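Local coordinates for serine--tRNA ligase, cytoplasmic (Candida albicans, PDB 3QO8), which attaches serine to tRNA(Ser) in two steps, first activating the amino acid with ATP as seryl-adenylate and then passing it to the acceptor end of the tRNA, at residues A[117-128]-A[335-343]; A[52-63]-A[76-87]. All blocks are in the same frame, centred on the assembly; numbering follows the deposited sequence.

Interaction 1: A[117-128]-A[335-343]; sequences VDSQDEENNELV and RVVGIVSGE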
loop_
_atom_site.group_PDB
_atom_site.type_symbol
_atom_site.label_atom_id
_atom_site.label_comp_id
_atom_site.label_asym_id
_atom_site.label_seq_id
_atom_site.Cartn_x
_atom_site.Cartn_y
_atom_site.Cartn_z
ATOM N N VAL A 117 15.474 -32.718 -1.735
ATOM C CA VAL A 117 15.101 -33.817 -0.844
ATOM C C VAL A 117 13.616 -34.140 -0.964
ATOM O O VAL A 117 12.776 -33.252 -0.876
ATOM C CB VAL A 117 15.424 -33.491 0.631
ATOM C CG1 VAL A 117 14.823 -34.551 1.568
ATOM C CG2 VAL A 117 16.924 -33.394 0.829
ATOM N N ASP A 118 13.302 -35.414 -1.164
ATOM C CA ASP A 118 11.920 -35.850 -1.283
ATOM C C ASP A 118 11.303 -36.119 0.092
ATOM O O ASP A 118 11.549 -37.160 0.693
ATOM C CB ASP A 118 11.851 -37.102 -2.158
ATOM C CG ASP A 118 10.464 -37.715 -2.193
ATOM O OD1 ASP A 118 9.518 -37.103 -1.651
ATOM O OD2 ASP A 118 10.315 -38.802 -2.781
ATOM N N SER A 119 10.491 -35.187 0.584
ATOM C CA SER A 119 9.876 -35.347 1.899
ATOM C C SER A 119 8.780 -34.326 2.130
ATOM O O SER A 119 8.775 -33.261 1.521
ATOM C CB SER A 119 10.926 -35.188 3.000
ATOM O OG SER A 119 10.331 -35.317 4.281
ATOM N N GLN A 120 7.858 -34.651 3.027
ATOM C CA GLN A 120 6.807 -33.720 3.407
ATOM C C GLN A 120 7.146 -33.053 4.735
ATOM O O GLN A 120 6.384 -32.232 5.238
ATOM C CB GLN A 120 5.474 -34.454 3.519
ATOM C CG GLN A 120 5.132 -35.290 2.300
ATOM C CD GLN A 120 4.943 -34.454 1.045
ATOM O OE1 GLN A 120 4.192 -33.475 1.035
ATOM N NE2 GLN A 120 5.626 -34.840 -0.023
ATOM N N ASP A 121 8.303 -33.401 5.287
ATOM C CA ASP A 121 8.676 -32.977 6.632
ATOM C C ASP A 121 9.911 -32.082 6.605
ATOM O O ASP A 121 11.011 -32.537 6.281
ATOM C CB ASP A 121 8.933 -34.211 7.501
ATOM C CG ASP A 121 9.162 -33.870 8.965
ATOM O OD1 ASP A 121 9.299 -32.673 9.301
ATOM O OD2 ASP A 121 9.217 -34.816 9.783
ATOM N N GLU A 122 9.717 -30.812 6.960
ATOM C CA GLU A 122 10.796 -29.824 6.991
ATOM C C GLU A 122 11.969 -30.245 7.857
ATOM O O GLU A 122 13.071 -29.710 7.710
ATOM C CB GLU A 122 10.283 -28.472 7.492
ATOM C CG GLU A 122 9.354 -27.749 6.542
ATOM C CD GLU A 122 8.868 -26.437 7.124
ATOM O OE1 GLU A 122 9.492 -25.949 8.094
ATOM O OE2 GLU A 122 7.860 -25.901 6.619
ATOM N N GLU A 123 11.737 -31.185 8.770
ATOM C CA GLU A 123 12.824 -31.737 9.569
ATOM C C GLU A 123 13.917 -32.246 8.641
ATOM O O GLU A 123 15.079 -32.341 9.036
ATOM C CB GLU A 123 12.327 -32.877 10.458
ATOM C CG GLU A 123 11.484 -32.423 11.635
ATOM C CD GLU A 123 12.295 -31.681 12.684
ATOM O OE1 GLU A 123 11.850 -30.599 13.124
ATOM O OE2 GLU A 123 13.373 -32.184 13.072
ATOM N N ASN A 124 13.531 -32.554 7.403
ATOM C CA ASN A 124 14.450 -33.127 6.424
ATOM C C ASN A 124 15.027 -32.118 5.443
ATOM O O ASN A 124 15.689 -32.510 4.476
ATOM C CB ASN A 124 13.776 -34.277 5.668
ATOM C CG ASN A 124 13.470 -35.461 6.578
ATOM O OD1 ASN A 124 12.319 -35.879 6.718
ATOM N ND2 ASN A 124 14.505 -36.001 7.199
ATOM N N ASN A 125 14.752 -30.830 5.672
ATOM C CA ASN A 125 15.407 -29.769 4.915
ATOM C C ASN A 125 16.899 -30.020 4.901
ATOM O O ASN A 125 17.472 -30.404 5.914
ATOM C CB ASN A 125 15.163 -28.398 5.552
ATOM C CG ASN A 125 13.757 -27.876 5.320
ATOM O OD1 ASN A 125 12.996 -28.427 4.524
ATOM N ND2 ASN A 125 13.411 -26.792 6.013
ATOM N N GLU A 126 17.523 -29.807 3.752
ATOM C CA GLU A 126 18.962 -29.959 3.623
ATOM C C GLU A 126 19.665 -28.797 4.313
ATOM O O GLU A 126 19.298 -27.637 4.122
ATOM C CB GLU A 126 19.346 -30.006 2.142
ATOM C CG GLU A 126 20.835 -29.921 1.882
ATOM C CD GLU A 126 21.157 -29.848 0.402
ATOM O OE1 GLU A 126 20.201 -29.853 -0.409
ATOM O OE2 GLU A 126 22.361 -29.779 0.056
ATOM N N LEU A 127 20.664 -29.096 5.131
ATOM C CA LEU A 127 21.454 -28.037 5.743
ATOM C C LEU A 127 22.583 -27.720 4.787
ATOM O O LEU A 127 23.551 -28.467 4.687
ATOM C CB LEU A 127 21.997 -28.446 7.118
ATOM C CG LEU A 127 22.882 -27.387 7.790
ATOM C CD1 LEU A 127 22.114 -26.073 8.039
ATOM C CD2 LEU A 127 23.505 -27.897 9.089
ATOM N N VAL A 128 22.427 -26.626 4.049
ATOM C CA VAL A 128 23.337 -26.292 2.956
ATOM C C VAL A 128 24.608 -25.612 3.461
ATOM O O VAL A 128 25.715 -26.040 3.148
ATOM C CB VAL A 128 22.639 -25.398 1.893
ATOM C CG1 VAL A 128 23.626 -24.953 0.821
ATOM C CG2 VAL A 128 21.467 -26.141 1.270
ATOM N N ARG A 335 21.687 -19.717 8.652
ATOM C CA ARG A 335 21.932 -20.942 7.912
ATOM C C ARG A 335 21.124 -20.899 6.621
ATOM O O ARG A 335 20.088 -20.242 6.557
ATOM C CB ARG A 335 21.536 -22.173 8.732
ATOM C CG ARG A 335 20.069 -22.217 9.138
ATOM C CD ARG A 335 19.739 -23.531 9.880
ATOM N NE ARG A 335 18.303 -23.673 10.126
ATOM C CZ ARG A 335 17.764 -24.515 11.010
ATOM N NH1 ARG A 335 18.537 -25.302 11.743
ATOM N NH2 ARG A 335 16.443 -24.574 11.158
ATOM N N VAL A 336 21.615 -21.585 5.599
ATOM C CA VAL A 336 20.874 -21.759 4.344
ATOM C C VAL A 336 20.390 -23.204 4.265
ATOM O O VAL A 336 21.176 -24.151 4.460
ATOM C CB VAL A 336 21.766 -21.446 3.138
ATOM C CG1 VAL A 336 21.010 -21.684 1.817
ATOM C CG2 VAL A 336 22.258 -19.998 3.211
ATOM N N VAL A 337 19.102 -23.378 4.000
ATOM C CA VAL A 337 18.511 -24.712 3.965
ATOM C C VAL A 337 17.802 -25.002 2.656
ATOM O O VAL A 337 17.124 -24.139 2.097
ATOM C CB VAL A 337 17.532 -24.941 5.152
ATOM C CG1 VAL A 337 18.271 -24.803 6.485
ATOM C CG2 VAL A 337 16.370 -23.961 5.099
ATOM N N GLY A 338 17.954 -26.230 2.175
ATOM C CA GLY A 338 17.279 -26.676 0.972
ATOM C C GLY A 338 15.914 -27.223 1.336
ATOM O O GLY A 338 15.802 -28.272 1.966
ATOM N N ILE A 339 14.872 -26.509 0.927
ATOM C CA ILE A 339 13.503 -26.843 1.309
ATOM C C ILE A 339 13.023 -28.163 0.690
ATOM O O ILE A 339 13.211 -28.401 -0.509
ATOM C CB ILE A 339 12.530 -25.684 0.923
ATOM C CG1 ILE A 339 12.964 -24.379 1.593
ATOM C CG2 ILE A 339 11.097 -26.027 1.310
ATOM C CD1 ILE A 339 12.976 -24.445 3.139
ATOM N N VAL A 340 12.387 -29.004 1.505
ATOM C CA VAL A 340 11.916 -30.313 1.043
ATOM C C VAL A 340 10.839 -30.179 -0.032
ATOM O O VAL A 340 10.107 -29.185 -0.064
ATOM C CB VAL A 340 11.355 -31.181 2.203
ATOM C CG1 VAL A 340 12.469 -31.569 3.173
ATOM C CG2 VAL A 340 10.222 -30.446 2.928
ATOM N N SER A 341 10.731 -31.191 -0.887
ATOM C CA SER A 341 9.796 -31.148 -2.015
ATOM C C SER A 341 8.363 -30.813 -1.603
ATOM O O SER A 341 7.659 -30.119 -2.327
ATOM C CB SER A 341 9.814 -32.465 -2.785
ATOM O OG SER A 341 9.596 -33.567 -1.910
ATOM N N GLY A 342 7.939 -31.304 -0.442
ATOM C CA GLY A 342 6.561 -31.155 -0.011
ATOM C C GLY A 342 6.181 -29.754 0.424
ATOM O O GLY A 342 5.009 -29.478 0.663
ATOM N N GLU A 343 7.175 -28.874 0.511
ATOM C CA GLU A 343 6.979 -27.491 0.930
ATOM C C GLU A 343 7.251 -26.472 -0.183
ATOM O O GLU A 343 7.328 -25.272 0.076
ATOM C CB GLU A 343 7.891 -27.188 2.120
ATOM C CG GLU A 343 7.535 -27.969 3.364
ATOM C CD GLU A 343 6.317 -27.399 4.054
ATOM O OE1 GLU A 343 6.351 -26.199 4.402
ATOM O OE2 GLU A 343 5.330 -28.139 4.238
HETATM O O HOH W 1 16.352 -30.214 -0.412
HETATM O O HOH W 2 3.145 -31.259 1.931
HETATM O O HOH W 3 4.897 -30.539 3.614
#

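Interaction 2: A[52-63]-A[76-87]; sequences HNKKLNSVQKEI and LIAEKEKLSNEK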
loop_
_atom_site.group_PDB
_atom_site.type_symbol
_atom_site.label_atom_id
_atom_site.label_comp_id
_atom_site.label_asym_id
_atom_site.label_seq_id
_atom_site.Cartn_x
_atom_site.Cartn_y
_atom_site.Cartn_z
ATOM N N HIS A 52 -14.565 -32.118 -41.135
ATOM C CA HIS A 52 -15.809 -31.417 -41.455
ATOM C C HIS A 52 -15.526 -30.231 -42.370
ATOM O O HIS A 52 -16.296 -29.954 -43.285
ATOM C CB HIS A 52 -16.545 -30.980 -40.181
ATOM C CG HIS A 52 -17.427 -32.047 -39.598
ATOM N ND1 HIS A 52 -16.928 -33.203 -39.038
ATOM C CD2 HIS A 52 -18.776 -32.134 -39.502
ATOM C CE1 HIS A 52 -17.932 -33.956 -38.617
ATOM N NE2 HIS A 52 -19.063 -33.327 -38.884
ATOM N N ASN A 53 -14.419 -29.536 -42.127
ATOM C CA ASN A 53 -14.010 -28.460 -43.023
ATOM C C ASN A 53 -13.744 -28.984 -44.427
ATOM O O ASN A 53 -14.185 -28.392 -45.410
ATOM C CB ASN A 53 -12.784 -27.722 -42.487
ATOM C CG ASN A 53 -13.128 -26.776 -41.358
ATOM O OD1 ASN A 53 -14.288 -26.418 -41.165
ATOM N ND2 ASN A 53 -12.118 -26.360 -40.608
ATOM N N LYS A 54 -13.030 -30.104 -44.515
ATOM C CA LYS A 54 -12.764 -30.716 -45.809
ATOM C C LYS A 54 -14.068 -31.101 -46.525
ATOM O O LYS A 54 -14.251 -30.780 -47.702
ATOM C CB LYS A 54 -11.818 -31.915 -45.668
ATOM C CG LYS A 54 -10.410 -31.538 -45.206
ATOM C CD LYS A 54 -9.435 -32.707 -45.325
ATOM C CE LYS A 54 -9.606 -33.726 -44.199
ATOM N NZ LYS A 54 -8.782 -33.419 -42.984
ATOM N N LYS A 55 -14.975 -31.771 -45.814
ATOM C CA LYS A 55 -16.270 -32.139 -46.393
ATOM C C LYS A 55 -17.076 -30.903 -46.797
ATOM O O LYS A 55 -17.644 -30.854 -47.890
ATOM C CB LYS A 55 -17.093 -33.003 -45.432
ATOM C CG LYS A 55 -16.595 -34.436 -45.273
ATOM C CD LYS A 55 -17.592 -35.271 -44.469
ATOM C CE LYS A 55 -17.120 -36.708 -44.271
ATOM N NZ LYS A 55 -15.929 -36.786 -43.372
ATOM N N LEU A 56 -17.137 -29.913 -45.912
ATOM C CA LEU A 56 -17.865 -28.679 -46.210
ATOM C C LEU A 56 -17.331 -27.985 -47.460
ATOM O O LEU A 56 -18.105 -27.580 -48.326
ATOM C CB LEU A 56 -17.835 -27.722 -45.022
ATOM C CG LEU A 56 -18.755 -28.069 -43.852
ATOM C CD1 LEU A 56 -18.379 -27.257 -42.618
ATOM C CD2 LEU A 56 -20.205 -27.837 -44.227
ATOM N N ASN A 57 -16.011 -27.846 -47.550
ATOM C CA ASN A 57 -15.393 -27.244 -48.728
ATOM C C ASN A 57 -15.721 -28.028 -49.988
ATOM O O ASN A 57 -16.022 -27.452 -51.032
ATOM C CB ASN A 57 -13.879 -27.119 -48.553
ATOM C CG ASN A 57 -13.493 -25.966 -47.642
ATOM O OD1 ASN A 57 -14.234 -24.990 -47.519
ATOM N ND2 ASN A 57 -12.332 -26.073 -47.001
ATOM N N SER A 58 -15.674 -29.349 -49.875
ATOM C CA SER A 58 -16.004 -30.225 -50.987
ATOM C C SER A 58 -17.455 -30.024 -51.414
ATOM O O SER A 58 -17.760 -29.948 -52.606
ATOM C CB SER A 58 -15.761 -31.681 -50.591
ATOM O OG SER A 58 -15.825 -32.539 -51.714
ATOM N N VAL A 59 -18.344 -29.914 -50.431
ATOM C CA VAL A 59 -19.780 -29.837 -50.685
ATOM C C VAL A 59 -20.210 -28.513 -51.305
ATOM O O VAL A 59 -20.933 -28.493 -52.299
ATOM C CB VAL A 59 -20.586 -30.107 -49.398
ATOM C CG1 VAL A 59 -22.010 -29.635 -49.546
ATOM C CG2 VAL A 59 -20.552 -31.601 -49.066
ATOM N N GLN A 60 -19.766 -27.407 -50.723
ATOM C CA GLN A 60 -20.141 -26.094 -51.234
ATOM C C GLN A 60 -19.484 -25.811 -52.585
ATOM O O GLN A 60 -19.986 -25.011 -53.372
ATOM C CB GLN A 60 -19.823 -25.008 -50.208
ATOM C CG GLN A 60 -20.588 -25.195 -48.904
ATOM C CD GLN A 60 -20.133 -24.254 -47.810
ATOM O OE1 GLN A 60 -19.318 -24.616 -46.956
ATOM N NE2 GLN A 60 -20.659 -23.036 -47.824
ATOM N N LYS A 61 -18.375 -26.490 -52.856
ATOM C CA LYS A 61 -17.727 -26.411 -54.161
ATOM C C LYS A 61 -18.500 -27.227 -55.201
ATOM O O LYS A 61 -18.383 -26.989 -56.403
ATOM C CB LYS A 61 -16.277 -26.896 -54.069
ATOM C CG LYS A 61 -15.498 -26.795 -55.371
ATOM C CD LYS A 61 -14.128 -27.442 -55.245
ATOM C CE LYS A 61 -13.299 -26.789 -54.148
ATOM N NZ LYS A 61 -11.966 -27.441 -53.998
ATOM N N GLU A 62 -19.285 -28.193 -54.731
ATOM C CA GLU A 62 -20.174 -28.954 -55.604
ATOM C C GLU A 62 -21.437 -28.150 -55.871
ATOM O O GLU A 62 -21.950 -28.129 -56.989
ATOM C CB GLU A 62 -20.552 -30.290 -54.965
ATOM C CG GLU A 62 -20.085 -31.516 -55.734
ATOM C CD GLU A 62 -18.663 -31.918 -55.387
ATOM O OE1 GLU A 62 -17.865 -31.031 -55.013
ATOM O OE2 GLU A 62 -18.346 -33.125 -55.479
ATOM N N ILE A 63 -21.936 -27.495 -54.828
ATOM C CA ILE A 63 -23.121 -26.655 -54.931
ATOM C C ILE A 63 -22.919 -25.574 -55.991
ATOM O O ILE A 63 -23.852 -25.206 -56.707
ATOM C CB ILE A 63 -23.455 -25.991 -53.579
ATOM C CG1 ILE A 63 -23.810 -27.051 -52.535
ATOM C CG2 ILE A 63 -24.599 -24.996 -53.732
ATOM C CD1 ILE A 63 -24.189 -26.476 -51.185
ATOM N N LEU A 76 -27.559 -31.477 -51.789
ATOM C CA LEU A 76 -26.267 -30.937 -51.392
ATOM C C LEU A 76 -26.461 -29.912 -50.287
ATOM O O LEU A 76 -25.629 -29.788 -49.385
ATOM C CB LEU A 76 -25.550 -30.288 -52.578
ATOM C CG LEU A 76 -24.913 -31.198 -53.628
ATOM C CD1 LEU A 76 -24.118 -30.369 -54.616
ATOM C CD2 LEU A 76 -24.019 -32.225 -52.967
ATOM N N ILE A 77 -27.564 -29.173 -50.367
ATOM C CA ILE A 77 -27.895 -28.173 -49.360
ATOM C C ILE A 77 -28.241 -28.852 -48.049
ATOM O O ILE A 77 -27.805 -28.423 -46.981
ATOM C CB ILE A 77 -29.081 -27.299 -49.808
ATOM C CG1 ILE A 77 -28.665 -26.408 -50.976
ATOM C CG2 ILE A 77 -29.592 -26.441 -48.656
ATOM C CD1 ILE A 77 -29.827 -25.657 -51.603
ATOM N N ALA A 78 -29.022 -29.922 -48.143
ATOM C CA ALA A 78 -29.420 -30.683 -46.971
ATOM C C ALA A 78 -28.203 -31.242 -46.239
ATOM O O ALA A 78 -28.214 -31.360 -45.016
ATOM C CB ALA A 78 -30.364 -31.802 -47.365
ATOM N N GLU A 79 -27.160 -31.587 -46.990
ATOM C CA GLU A 79 -25.940 -32.132 -46.401
ATOM C C GLU A 79 -25.072 -31.026 -45.821
ATOM O O GLU A 79 -24.444 -31.195 -44.778
ATOM C CB GLU A 79 -25.140 -32.926 -47.430
ATOM C CG GLU A 79 -23.819 -33.448 -46.889
ATOM C CD GLU A 79 -23.148 -34.429 -47.828
ATOM O OE1 GLU A 79 -22.317 -35.235 -47.350
ATOM O OE2 GLU A 79 -23.454 -34.393 -49.042
ATOM N N LYS A 80 -25.025 -29.892 -46.509
ATOM C CA LYS A 80 -24.281 -28.752 -46.002
ATOM C C LYS A 80 -24.816 -28.386 -44.623
ATOM O O LYS A 80 -24.046 -28.214 -43.672
ATOM C CB LYS A 80 -24.406 -27.562 -46.954
ATOM C CG LYS A 80 -23.607 -26.342 -46.529
ATOM C CD LYS A 80 -23.943 -25.139 -47.395
ATOM C CE LYS A 80 -25.410 -24.746 -47.257
ATOM N NZ LYS A 80 -25.674 -23.988 -46.002
ATOM N N GLU A 81 -26.137 -28.272 -44.514
ATOM C CA GLU A 81 -26.753 -27.900 -43.244
ATOM C C GLU A 81 -26.456 -28.940 -42.174
ATOM O O GLU A 81 -26.250 -28.599 -41.013
ATOM C CB GLU A 81 -28.263 -27.693 -43.385
ATOM C CG GLU A 81 -28.653 -26.377 -44.040
ATOM C CD GLU A 81 -30.116 -26.345 -44.457
ATOM O OE1 GLU A 81 -30.485 -25.475 -45.276
ATOM O OE2 GLU A 81 -30.897 -27.191 -43.969
ATOM N N LYS A 82 -26.441 -30.211 -42.569
ATOM C CA LYS A 82 -26.089 -31.290 -41.654
ATOM C C LYS A 82 -24.650 -31.146 -41.162
ATOM O O LYS A 82 -24.392 -31.091 -39.956
ATOM C CB LYS A 82 -26.285 -32.643 -42.346
ATOM C CG LYS A 82 -25.778 -33.846 -41.572
ATOM C CD LYS A 82 -26.022 -35.129 -42.358
ATOM C CE LYS A 82 -25.434 -36.343 -41.658
ATOM N NZ LYS A 82 -23.949 -36.272 -41.567
ATOM N N LEU A 83 -23.712 -31.093 -42.101
ATOM C CA LEU A 83 -22.298 -30.972 -41.757
ATOM C C LEU A 83 -22.058 -29.727 -40.913
ATOM O O LEU A 83 -21.275 -29.747 -39.968
ATOM C CB LEU A 83 -21.437 -30.930 -43.023
ATOM C CG LEU A 83 -21.278 -32.245 -43.785
ATOM C CD1 LEU A 83 -20.697 -31.994 -45.160
ATOM C CD2 LEU A 83 -20.399 -33.210 -42.993
ATOM N N SER A 84 -22.748 -28.644 -41.253
ATOM C CA SER A 84 -22.599 -27.396 -40.521
ATOM C C SER A 84 -23.094 -27.518 -39.082
ATOM O O SER A 84 -22.429 -27.066 -38.153
ATOM C CB SER A 84 -23.328 -26.258 -41.231
ATOM O OG SER A 84 -23.291 -25.102 -40.423
ATOM N N ASN A 85 -24.257 -28.135 -38.896
ATOM C CA ASN A 85 -24.774 -28.358 -37.548
ATOM C C ASN A 85 -23.847 -29.228 -36.703
ATOM O O ASN A 85 -23.658 -28.973 -35.511
ATOM C CB ASN A 85 -26.184 -28.940 -37.595
ATOM C CG ASN A 85 -27.210 -27.915 -38.038
ATOM O OD1 ASN A 85 -27.060 -26.725 -37.766
ATOM N ND2 ASN A 85 -28.249 -28.368 -38.738
ATOM N N GLU A 86 -23.258 -30.244 -37.325
ATOM C CA GLU A 86 -22.284 -31.096 -36.635
ATOM C C GLU A 86 -21.040 -30.298 -36.263
ATOM O O GLU A 86 -20.516 -30.424 -35.157
ATOM C CB GLU A 86 -21.897 -32.288 -37.507
ATOM C CG GLU A 86 -23.006 -33.305 -37.672
ATOM C CD GLU A 86 -22.683 -34.349 -38.714
ATOM O OE1 GLU A 86 -21.561 -34.305 -39.262
ATOM O OE2 GLU A 86 -23.548 -35.206 -38.991
ATOM N N LYS A 87 -20.571 -29.476 -37.196
ATOM C CA LYS A 87 -19.402 -28.638 -36.961
ATOM C C LYS A 87 -19.627 -27.699 -35.783
ATOM O O LYS A 87 -18.739 -27.534 -34.943
ATOM C CB LYS A 87 -19.041 -27.841 -38.215
ATOM C CG LYS A 87 -17.869 -26.884 -38.035
ATOM C CD LYS A 87 -17.661 -26.050 -39.294
ATOM C CE LYS A 87 -16.553 -25.030 -39.108
ATOM N NZ LYS A 87 -16.206 -24.375 -40.400
#

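Interaction 1: A[117-128]-A[335-343]
Val340 fills the middle of this contact, its two methyls wedged under the turn of Ser119 to Asn125. CG1 reaches Asn124 C at 3.5 Å and lies against Asn125 OD1, while CB and CG2 rest on Ser119 O; a compact branched residue uses both methyls here. The Asn125 side chain crosses that of Val340 at about a right angle, and OD1 accepts the N-H of Val340 (N to OD1 3.1 Å), the donor tilted 32° from the carbonyl plane. Asparagine suits because it gives that N-H an acceptor while lying beside Ile339, pointing the same way (ND2 to CD1 3.7 Å). Ser341 N donates to Val117 O at 2.9 Å, and Ser341 OG takes the N-H of Ser119 besides bonding Lys24 O of helix 15-25. Gly342 N donates to Ser119 O (2.9 Å), and the bare glycine lets Gln120 OE1 come close.

The solvent side is looser: one water links Gln120 OE1 to Gly342 O, another Gln120 O to Glu343 OE2. Two acidic groups approach, Glu122 OE2 to Glu343 OE1 2.7 Å. Beyond Asn125 the segments pair as antiparallel strands, Glu126 with Gly338 hydrogen-bonded, adding strand 126-131 to the largely antiparallel sheet of the class II synthetase core.

Interaction 2: A[52-63]-A[76-87]
His52 and Glu86 both place CG anti to the carbonyl carbon (chi1 -70° in Glu86), and the extended glutamate chain then carries its carboxylate to the edge of the imidazole. His52 NE2 donates to Glu86 OE1 at 2.7 Å, and OE1 receives it on its anti lone pair. The bond is somewhat bent, and the ring and carboxylate planes stand 68° apart. The ring is held at both nitrogens, since ND1 bonds Asp48 O one turn back in its own helix. Glu86 OE2 meanwhile forms a salt bridge with Lys82, so the carboxylate is gripped at each oxygen. The lysine would be expected to favour the charged carboxylate, and a ring that bonds acceptors at both nitrogens is probably protonated. Histidine suits this place because it can join two acceptors while its CD2 meets Leu83 O at the ring edge, near the ring plane, and also touches Leu83 CD2.

A second polar link comes from Lys87, whose fully extended chain crosses Asn53 and gives NZ to OD1 at 2.9 Å. On the way its CD passes 3.6 Å from Leu56 CD1, so the long methylene chain serves as an apolar wall before ending in a charge.

Between these links and the far end the helices mesh. Leu56 slides past Leu83 in the opposite direction, CD2 against CB at 3.5 Å, and sits among Lys80, Leu83, Ser84 and Lys87. Leu83 in turn enters the hole made by His52, Lys55, Leu56 and Val59, its CD1 3.9 Å from Val59 CG2. Compact Val59 and the aliphatic part of Lys80 are the other two knobs. Farther along, Ile63 CG1 packs on Leu76 CB at 3.7 Å. Reciprocal knobs-into-holes between helices running at 155° mark an antiparallel coiled coil, the long helical arm by which seryl-tRNA synthetases bind tRNA.

How the interactions relate
Interaction 2 lies far out on the N-terminal arm, away from the catalytic site, and interaction 1 on the catalytic body, with centres 61 Å apart and nearest atoms about 42 Å apart, so neither touches the other. The chain meets them in series: helix 74-107 returns from the arm, and strand 126-131 follows it after a connection that includes the short 3-10 segment 122-124, joining the core sheet in interaction 1. That contact borders the active site. The side chain of Ile339 is about 9 Å from the bound seryl-sulfamoyl adenosine and about 6 Å from that of Ser369, a magnesium ligand, while Gly342 lies about 6 Å from a bound magnesium ion.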